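Local coordinates for 2-amino-4-hydroxy-6-hydroxymethyldihydropteridine pyrophosphokinase (PDB 1CBK), which probably catalyses the transfer of pyrophosphate from ATP to 6-hydroxymethyl-7,8-dihydropterin, a step in folate biosynthesis, at residues 29-43 with 54-66. Numbering follows the deposited sequence.
Sequences LSNTHLVTTSSFYKS and YVNAVAKIETELS. With ROI (7,8-dihydro-7,7-dimethyl-6-hydroxypterin), chain D.
Asn56 OD1 takes two hydrogen bonds, one from Ser43 OG across the strands (2.9 Å), lying in the plane of the amide carbonyl, and a nearly straight one from N3 of the bound 7,8-dihydro-7,7-dimethyl-6-hydroxypterin (3.0 Å). Ser43 OG in turn accepts from the pterin N2 (2.9 Å), a position it reaches by standing between its backbone N and carbonyl carbon (chi1 59°). Asn56 ND2 gives to the pterin O4 and also to Leu8 O, which fixes the amide's rotation, while the Tyr54 ring lies with one face over the pterin. Ser43 and Asn56 thus read the donor-acceptor edge of the pterin from neighbouring strands of an antiparallel ladder. Farther along, the register slips at a classic beta bulge, where Val35 and Thr36 both face Lys60; Val35 N donates to Lys60 O (2.8 Å). Where the ladder breaks, a side chain replaces a backbone acceptor: Ser38 OG receives Val58 N (3.0 Å) and gives its own proton to Ser39 O. Phe40 lays CD1 against Ala57 CB (3.8 Å). Strand 54-63 runs between 32-43 and 2-10 in the central sheet; Phe40, Val55 and Ala59 meet helix 15-27, whereas Ser38 and Val58 pack on helix 122-131.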
ATOM      1  N   LEU A  29      27.843  -7.184  -4.960  1.00 10.51           N
ATOM      2  CA  LEU A  29      27.537  -8.198  -3.957  1.00 11.38           C
ATOM      3  C   LEU A  29      28.039  -9.588  -4.374  1.00 11.15           C
ATOM      4  O   LEU A  29      27.942  -9.979  -5.530  1.00 10.44           O
ATOM      5  CB  LEU A  29      26.012  -8.258  -3.712  1.00 13.04           C
ATOM      6  CG  LEU A  29      25.360  -7.082  -2.992  1.00 10.39           C
ATOM      7  CD1 LEU A  29      23.857  -7.309  -2.907  1.00  9.21           C
ATOM      8  CD2 LEU A  29      25.981  -6.911  -1.614  1.00  8.50           C
ATOM      9  N   SER A  30      28.584 -10.328  -3.419  1.00 13.14           N
ATOM     10  CA  SER A  30      29.054 -11.678  -3.702  1.00 15.56           C
ATOM     11  C   SER A  30      27.859 -12.501  -4.154  1.00 14.67           C
ATOM     12  O   SER A  30      26.735 -12.270  -3.695  1.00 15.46           O
ATOM     13  CB  SER A  30      29.592 -12.342  -2.439  1.00 18.33           C
ATOM     14  OG  SER A  30      30.690 -11.627  -1.908  1.00 32.46           O
ATOM     15  N   ASN A  31      28.111 -13.430  -5.066  1.00 13.41           N
ATOM     16  CA  ASN A  31      27.107 -14.365  -5.562  1.00 13.50           C
ATOM     17  C   ASN A  31      25.864 -13.704  -6.099  1.00 13.25           C
ATOM     18  O   ASN A  31      24.783 -14.300  -6.059  1.00 13.88           O
ATOM     19  CB  ASN A  31      26.739 -15.355  -4.449  1.00 11.12           C
ATOM     20  CG  ASN A  31      27.896 -16.252  -4.071  1.00 17.39           C
ATOM     21  OD1 ASN A  31      28.673 -16.664  -4.928  1.00 26.71           O
ATOM     22  ND2 ASN A  31      28.037 -16.538  -2.785  1.00 16.12           N
ATOM     23  N   THR A  32      26.044 -12.530  -6.696  1.00 12.37           N
ATOM     24  CA  THR A  32      24.934 -11.756  -7.228  1.00  8.39           C
ATOM     25  C   THR A  32      25.415 -11.078  -8.495  1.00  8.97           C
ATOM     26  O   THR A  32      26.573 -10.684  -8.596  1.00 11.68           O
ATOM     27  CB  THR A  32      24.486 -10.709  -6.195  1.00  8.42           C
ATOM     28  OG1 THR A  32      24.246 -11.358  -4.936  1.00  7.47           O
ATOM     29  CG2 THR A  32      23.226  -9.964  -6.655  1.00  6.87           C
ATOM     30  N   HIS A  33      24.543 -11.036  -9.495  1.00  8.07           N
ATOM     31  CA  HIS A  33      24.835 -10.411 -10.777  1.00  6.87           C
ATOM     32  C   HIS A  33      23.683  -9.460 -11.092  1.00  7.43           C
ATOM     33  O   HIS A  33      22.529  -9.884 -11.067  1.00  8.36           O
ATOM     34  CB  HIS A  33      24.926 -11.472 -11.888  1.00  5.22           C
ATOM     35  CG  HIS A  33      25.031 -10.893 -13.268  1.00  9.12           C
ATOM     36  ND1 HIS A  33      25.997  -9.966 -13.615  1.00  7.90           N
ATOM     37  CD2 HIS A  33      24.251 -11.047 -14.366  1.00  9.86           C
ATOM     38  CE1 HIS A  33      25.805  -9.570 -14.859  1.00  5.33           C
ATOM     39  NE2 HIS A  33      24.748 -10.207 -15.339  1.00 11.16           N
ATOM     40  N   LEU A  34      23.997  -8.191 -11.328  1.00  7.11           N
ATOM     41  CA  LEU A  34      22.991  -7.195 -11.693  1.00  8.33           C
ATOM     42  C   LEU A  34      22.729  -7.392 -13.170  1.00  9.77           C
ATOM     43  O   LEU A  34      23.611  -7.151 -13.997  1.00 10.46           O
ATOM     44  CB  LEU A  34      23.511  -5.765 -11.440  1.00  8.42           C
ATOM     45  CG  LEU A  34      22.641  -4.570 -11.876  1.00  8.04           C
ATOM     46  CD1 LEU A  34      21.317  -4.643 -11.125  1.00  5.90           C
ATOM     47  CD2 LEU A  34      23.348  -3.242 -11.552  1.00  6.70           C
ATOM     48  N   VAL A  35      21.524  -7.842 -13.514  1.00 10.72           N
ATOM     49  CA  VAL A  35      21.203  -8.097 -14.915  1.00  9.45           C
ATOM     50  C   VAL A  35      20.832  -6.866 -15.721  1.00  9.82           C
ATOM     51  O   VAL A  35      21.340  -6.660 -16.819  1.00  9.81           O
ATOM     52  CB  VAL A  35      20.094  -9.159 -15.057  1.00  8.14           C
ATOM     53  CG1 VAL A  35      19.814  -9.427 -16.525  1.00  9.81           C
ATOM     54  CG2 VAL A  35      20.502 -10.420 -14.359  1.00  7.93           C
ATOM     55  N   THR A  36      19.897  -6.078 -15.210  1.00 11.66           N
ATOM     56  CA  THR A  36      19.462  -4.889 -15.920  1.00  9.89           C
ATOM     57  C   THR A  36      18.762  -4.001 -14.896  1.00  8.77           C
ATOM     58  O   THR A  36      18.402  -4.468 -13.815  1.00  8.68           O
ATOM     59  CB  THR A  36      18.502  -5.271 -17.107  1.00 12.28           C
ATOM     60  OG1 THR A  36      18.247  -4.122 -17.928  1.00 16.75           O
ATOM     61  CG2 THR A  36      17.187  -5.822 -16.595  1.00  7.53           C
ATOM     62  N   THR A  37      18.613  -2.725 -15.243  1.00  9.30           N
ATOM     63  CA  THR A  37      17.971  -1.724 -14.412  1.00  9.65           C
ATOM     64  C   THR A  37      17.055  -0.925 -15.341  1.00  8.56           C
ATOM     65  O   THR A  37      17.418  -0.634 -16.484  1.00  7.93           O
ATOM     66  CB  THR A  37      19.015  -0.748 -13.789  1.00 13.18           C
ATOM     67  OG1 THR A  37      20.014  -1.501 -13.089  1.00 13.74           O
ATOM     68  CG2 THR A  37      18.332   0.233 -12.815  1.00 10.68           C
ATOM     69  N   SER A  38      15.864  -0.607 -14.858  1.00  6.77           N
ATOM     70  CA  SER A  38      14.915   0.172 -15.621  1.00  8.05           C
ATOM     71  C   SER A  38      15.455   1.608 -15.729  1.00  8.51           C
ATOM     72  O   SER A  38      16.514   1.920 -15.172  1.00  8.24           O
ATOM     73  CB  SER A  38      13.606   0.240 -14.838  1.00  9.89           C
ATOM     74  OG  SER A  38      13.807   0.972 -13.626  1.00  8.71           O
ATOM     75  N   SER A  39      14.719   2.451 -16.457  1.00  6.30           N
ATOM     76  CA  SER A  39      15.030   3.878 -16.573  1.00  8.80           C
ATOM     77  C   SER A  39      14.744   4.468 -15.180  1.00  8.11           C
ATOM     78  O   SER A  39      14.121   3.806 -14.335  1.00  6.45           O
ATOM     79  CB  SER A  39      14.073   4.536 -17.569  1.00  6.86           C
ATOM     80  OG  SER A  39      14.238   4.028 -18.882  1.00  8.24           O
ATOM     81  N   PHE A  40      15.214   5.692 -14.932  1.00 10.01           N
ATOM     82  CA  PHE A  40      14.986   6.380 -13.662  1.00  7.24           C
ATOM     83  C   PHE A  40      13.747   7.256 -13.917  1.00  8.74           C
ATOM     84  O   PHE A  40      13.675   7.967 -14.937  1.00  8.55           O
ATOM     85  CB  PHE A  40      16.184   7.260 -13.295  1.00  8.10           C
ATOM     86  CG  PHE A  40      17.370   6.512 -12.725  1.00  6.38           C
ATOM     87  CD1 PHE A  40      17.492   5.129 -12.852  1.00  6.51           C
ATOM     88  CD2 PHE A  40      18.390   7.211 -12.070  1.00  9.58           C
ATOM     89  CE1 PHE A  40      18.617   4.449 -12.345  1.00  7.27           C
ATOM     90  CE2 PHE A  40      19.525   6.547 -11.562  1.00  8.60           C
ATOM     91  CZ  PHE A  40      19.636   5.167 -11.699  1.00 10.69           C
ATOM     92  N   TYR A  41      12.784   7.215 -12.995  1.00  7.60           N
ATOM     93  CA  TYR A  41      11.536   7.961 -13.156  1.00  7.38           C
ATOM     94  C   TYR A  41      11.378   8.935 -12.020  1.00  7.39           C
ATOM     95  O   TYR A  41      11.509   8.514 -10.880  1.00  7.17           O
ATOM     96  CB  TYR A  41      10.320   7.014 -13.109  1.00  5.05           C
ATOM     97  CG  TYR A  41      10.231   6.050 -14.270  1.00  8.56           C
ATOM     98  CD1 TYR A  41      10.998   4.882 -14.292  1.00  9.03           C
ATOM     99  CD2 TYR A  41       9.428   6.344 -15.368  1.00  7.39           C
ATOM    100  CE1 TYR A  41      10.977   4.027 -15.389  1.00  7.80           C
ATOM    101  CE2 TYR A  41       9.397   5.495 -16.475  1.00  9.91           C
ATOM    102  CZ  TYR A  41      10.173   4.351 -16.477  1.00 13.08           C
ATOM    103  OH  TYR A  41      10.185   3.537 -17.582  1.00 17.18           O
ATOM    104  N   LYS A  42      11.087  10.202 -12.347  1.00  6.65           N
ATOM    105  CA  LYS A  42      10.852  11.251 -11.346  1.00  8.42           C
ATOM    106  C   LYS A  42       9.335  11.195 -11.115  1.00  8.57           C
ATOM    107  O   LYS A  42       8.545  11.410 -12.043  1.00 10.05           O
ATOM    108  CB  LYS A  42      11.281  12.620 -11.878  1.00  8.75           C
ATOM    109  CG  LYS A  42      11.162  13.769 -10.851  1.00 12.59           C
ATOM    110  CD  LYS A  42      11.930  14.987 -11.350  1.00 22.60           C
ATOM    111  CE  LYS A  42      12.017  16.102 -10.318  1.00 29.08           C
ATOM    112  NZ  LYS A  42      10.865  17.053 -10.382  1.00 33.42           N
ATOM    113  N   SER A  43       8.933  10.932  -9.881  1.00  9.27           N
ATOM    114  CA  SER A  43       7.529  10.772  -9.576  1.00  9.70           C
ATOM    115  C   SER A  43       7.061  11.646  -8.423  1.00 11.05           C
ATOM    116  O   SER A  43       7.835  11.980  -7.530  1.00 12.39           O
ATOM    117  CB  SER A  43       7.284   9.298  -9.225  1.00  6.05           C
ATOM    118  OG  SER A  43       8.083   8.914  -8.107  1.00  7.04           O
ATOM    119  N   TYR A  54      10.324  12.149  -6.006  1.00  9.56           N
ATOM    120  CA  TYR A  54      11.248  11.032  -5.884  1.00  6.59           C
ATOM    121  C   TYR A  54      11.826  10.615  -7.204  1.00  7.14           C
ATOM    122  O   TYR A  54      11.285  10.969  -8.259  1.00  8.60           O
ATOM    123  CB  TYR A  54      10.515   9.820  -5.313  1.00  5.56           C
ATOM    124  CG  TYR A  54      10.304   9.875  -3.827  1.00  7.93           C
ATOM    125  CD1 TYR A  54       9.316  10.700  -3.260  1.00  8.41           C
ATOM    126  CD2 TYR A  54      11.089   9.104  -2.983  1.00  7.14           C
ATOM    127  CE1 TYR A  54       9.130  10.732  -1.861  1.00  7.37           C
ATOM    128  CE2 TYR A  54      10.912   9.133  -1.597  1.00  7.68           C
ATOM    129  CZ  TYR A  54       9.940   9.937  -1.046  1.00  7.62           C
ATOM    130  OH  TYR A  54       9.806   9.926   0.309  1.00 11.85           O
ATOM    131  N   VAL A  55      12.964   9.919  -7.147  1.00  7.45           N
ATOM    132  CA  VAL A  55      13.576   9.322  -8.343  1.00  7.05           C
ATOM    133  C   VAL A  55      13.480   7.810  -8.005  1.00  6.98           C
ATOM    134  O   VAL A  55      13.883   7.383  -6.905  1.00  7.00           O
ATOM    135  CB  VAL A  55      15.026   9.784  -8.624  1.00  5.66           C
ATOM    136  CG1 VAL A  55      15.568   9.080  -9.885  1.00  3.57           C
ATOM    137  CG2 VAL A  55      15.052  11.289  -8.869  1.00  5.47           C
ATOM    138  N   ASN A  56      12.841   7.056  -8.905  1.00  5.11           N
ATOM    139  CA  ASN A  56      12.589   5.634  -8.725  1.00  6.73           C
ATOM    140  C   ASN A  56      13.101   4.741  -9.843  1.00  6.70           C
ATOM    141  O   ASN A  56      13.189   5.157 -10.987  1.00  7.28           O
ATOM    142  CB  ASN A  56      11.073   5.385  -8.601  1.00  4.58           C
ATOM    143  CG  ASN A  56      10.511   5.832  -7.265  1.00  4.64           C
ATOM    144  OD1 ASN A  56       9.831   6.849  -7.180  1.00  7.07           O
ATOM    145  ND2 ASN A  56      10.751   5.051  -6.231  1.00  9.97           N
ATOM    146  N   ALA A  57      13.411   3.496  -9.497  1.00  6.37           N
ATOM    147  CA  ALA A  57      13.876   2.525 -10.473  1.00  6.11           C
ATOM    148  C   ALA A  57      13.660   1.145  -9.880  1.00  5.60           C
ATOM    149  O   ALA A  57      13.301   1.004  -8.701  1.00  4.27           O
ATOM    150  CB  ALA A  57      15.373   2.736 -10.818  1.00  5.96           C
ATOM    151  N   VAL A  58      13.826   0.137 -10.731  1.00  5.26           N
ATOM    152  CA  VAL A  58      13.694  -1.273 -10.343  1.00  5.68           C
ATOM    153  C   VAL A  58      14.868  -1.964 -11.020  1.00  4.17           C
ATOM    154  O   VAL A  58      15.124  -1.733 -12.210  1.00  3.56           O
ATOM    155  CB  VAL A  58      12.340  -1.936 -10.841  1.00  4.97           C
ATOM    156  CG1 VAL A  58      12.319  -3.439 -10.482  1.00  3.42           C
ATOM    157  CG2 VAL A  58      11.117  -1.265 -10.175  1.00  2.70           C
ATOM    158  N   ALA A  59      15.587  -2.774 -10.253  1.00  4.93           N
ATOM    159  CA  ALA A  59      16.734  -3.525 -10.758  1.00  7.77           C
ATOM    160  C   ALA A  59      16.446  -5.030 -10.740  1.00  7.07           C
ATOM    161  O   ALA A  59      15.746  -5.534  -9.848  1.00  8.57           O
ATOM    162  CB  ALA A  59      17.977  -3.218  -9.901  1.00  6.94           C
ATOM    163  N   LYS A  60      16.980  -5.739 -11.724  1.00  5.61           N
ATOM    164  CA  LYS A  60      16.803  -7.182 -11.819  1.00  6.54           C
ATOM    165  C   LYS A  60      18.134  -7.826 -11.515  1.00  6.68           C
ATOM    166  O   LYS A  60      19.160  -7.442 -12.108  1.00  7.58           O
ATOM    167  CB  LYS A  60      16.368  -7.561 -13.238  1.00  8.14           C
ATOM    168  CG  LYS A  60      16.220  -9.067 -13.504  1.00 11.22           C
ATOM    169  CD  LYS A  60      15.889  -9.325 -14.994  1.00  6.94           C
ATOM    170  CE  LYS A  60      15.805 -10.802 -15.293  1.00  8.74           C
ATOM    171  NZ  LYS A  60      15.383 -11.064 -16.707  1.00 10.15           N
ATOM    172  N   ILE A  61      18.149  -8.772 -10.580  1.00  6.50           N
ATOM    173  CA  ILE A  61      19.393  -9.463 -10.229  1.00  8.37           C
ATOM    174  C   ILE A  61      19.213 -10.984 -10.253  1.00 11.62           C
ATOM    175  O   ILE A  61      18.089 -11.470 -10.188  1.00 10.40           O
ATOM    176  CB  ILE A  61      19.934  -9.095  -8.801  1.00  8.17           C
ATOM    177  CG1 ILE A  61      18.922  -9.477  -7.717  1.00  5.78           C
ATOM    178  CG2 ILE A  61      20.370  -7.613  -8.718  1.00  7.20           C
ATOM    179  CD1 ILE A  61      19.499  -9.397  -6.306  1.00  2.00           C
ATOM    180  N   GLU A  62      20.336 -11.712 -10.348  1.00 11.85           N
ATOM    181  CA  GLU A  62      20.382 -13.180 -10.324  1.00 10.79           C
ATOM    182  C   GLU A  62      21.287 -13.391  -9.142  1.00 11.84           C
ATOM    183  O   GLU A  62      22.418 -12.894  -9.131  1.00 12.01           O
ATOM    184  CB  GLU A  62      21.019 -13.728 -11.598  1.00  9.72           C
ATOM    185  CG  GLU A  62      20.122 -13.515 -12.830  1.00 18.47           C
ATOM    186  CD  GLU A  62      20.756 -13.896 -14.188  1.00 26.38           C
ATOM    187  OE1 GLU A  62      21.981 -14.184 -14.263  1.00 28.85           O
ATOM    188  OE2 GLU A  62      19.997 -13.895 -15.190  1.00 26.59           O
ATOM    189  N   THR A  63      20.778 -14.031  -8.099  1.00 10.52           N
ATOM    190  CA  THR A  63      21.560 -14.225  -6.904  1.00  9.47           C
ATOM    191  C   THR A  63      21.433 -15.617  -6.305  1.00 13.85           C
ATOM    192  O   THR A  63      20.451 -16.347  -6.549  1.00 13.24           O
ATOM    193  CB  THR A  63      21.162 -13.158  -5.832  1.00  7.37           C
ATOM    194  OG1 THR A  63      22.057 -13.213  -4.717  1.00 11.66           O
ATOM    195  CG2 THR A  63      19.756 -13.391  -5.319  1.00  5.19           C
ATOM    196  N   GLU A  64      22.434 -15.972  -5.507  1.00 13.81           N
ATOM    197  CA  GLU A  64      22.451 -17.241  -4.802  1.00 13.59           C
ATOM    198  C   GLU A  64      22.314 -16.949  -3.317  1.00 13.60           C
ATOM    199  O   GLU A  64      22.324 -17.871  -2.498  1.00 15.34           O
ATOM    200  CB  GLU A  64      23.711 -18.041  -5.122  1.00 15.61           C
ATOM    201  CG  GLU A  64      23.776 -18.403  -6.617  1.00 25.81           C
ATOM    202  CD  GLU A  64      24.839 -19.445  -6.957  1.00 30.92           C
ATOM    203  OE1 GLU A  64      25.625 -19.831  -6.061  1.00 38.04           O
ATOM    204  OE2 GLU A  64      24.882 -19.885  -8.124  1.00 33.43           O
ATOM    205  N   LEU A  65      22.164 -15.664  -2.972  1.00 10.06           N
ATOM    206  CA  LEU A  65      21.968 -15.271  -1.577  1.00 11.95           C
ATOM    207  C   LEU A  65      20.542 -15.670  -1.179  1.00 13.03           C
ATOM    208  O   LEU A  65      19.620 -15.593  -2.005  1.00 11.46           O
ATOM    209  CB  LEU A  65      22.134 -13.736  -1.388  1.00 12.07           C
ATOM    210  CG  LEU A  65      23.489 -13.046  -1.662  1.00 17.67           C
ATOM    211  CD1 LEU A  65      23.388 -11.523  -1.487  1.00 13.42           C
ATOM    212  CD2 LEU A  65      24.565 -13.601  -0.750  1.00 15.62           C
ATOM    213  N   SER A  66      20.374 -16.147   0.054  1.00 14.59           N
ATOM    214  CA  SER A  66      19.054 -16.525   0.570  1.00 14.78           C
ATOM    215  C   SER A  66      18.276 -15.210   0.767  1.00 15.07           C
ATOM    216  O   SER A  66      18.867 -14.118   0.761  1.00 15.51           O
ATOM    217  CB  SER A  66      19.207 -17.264   1.901  1.00 13.92           C
ATOM    218  OG  SER A  66      19.551 -16.365   2.933  1.00 16.85           O
TER
HETATM  219  N1  ROI D 601       6.853   8.372  -3.162  1.00  4.07           N
HETATM  220  C2  ROI D 601       7.451   8.152  -4.384  1.00  3.61           C
HETATM  221  N2  ROI D 601       6.973   8.844  -5.453  1.00  3.50           N
HETATM  222  N3  ROI D 601       8.480   7.288  -4.558  1.00  5.78           N
HETATM  223  C4  ROI D 601       8.984   6.563  -3.535  1.00  2.56           C
HETATM  224  O4  ROI D 601       9.953   5.799  -3.674  1.00  9.20           O
HETATM  225  C4A ROI D 601       8.380   6.699  -2.242  1.00  3.34           C
HETATM  226  N5  ROI D 601       8.821   6.004  -1.235  1.00  6.10           N
HETATM  227  C6  ROI D 601       8.296   6.084   0.039  1.00 10.62           C
HETATM  228  C7  ROI D 601       7.002   6.912   0.262  1.00 11.39           C
HETATM  229  C16 ROI D 601       5.736   5.972   0.294  1.00  7.11           C
HETATM  230  C15 ROI D 601       7.113   7.770   1.530  1.00  9.55           C
HETATM  231  N8  ROI D 601       6.712   7.837  -0.876  1.00  8.75           N
HETATM  232  C8A ROI D 601       7.280   7.671  -2.126  1.00  6.18           C
HETATM  233  O9  ROI D 601       8.930   5.440   0.935  1.00 13.26           O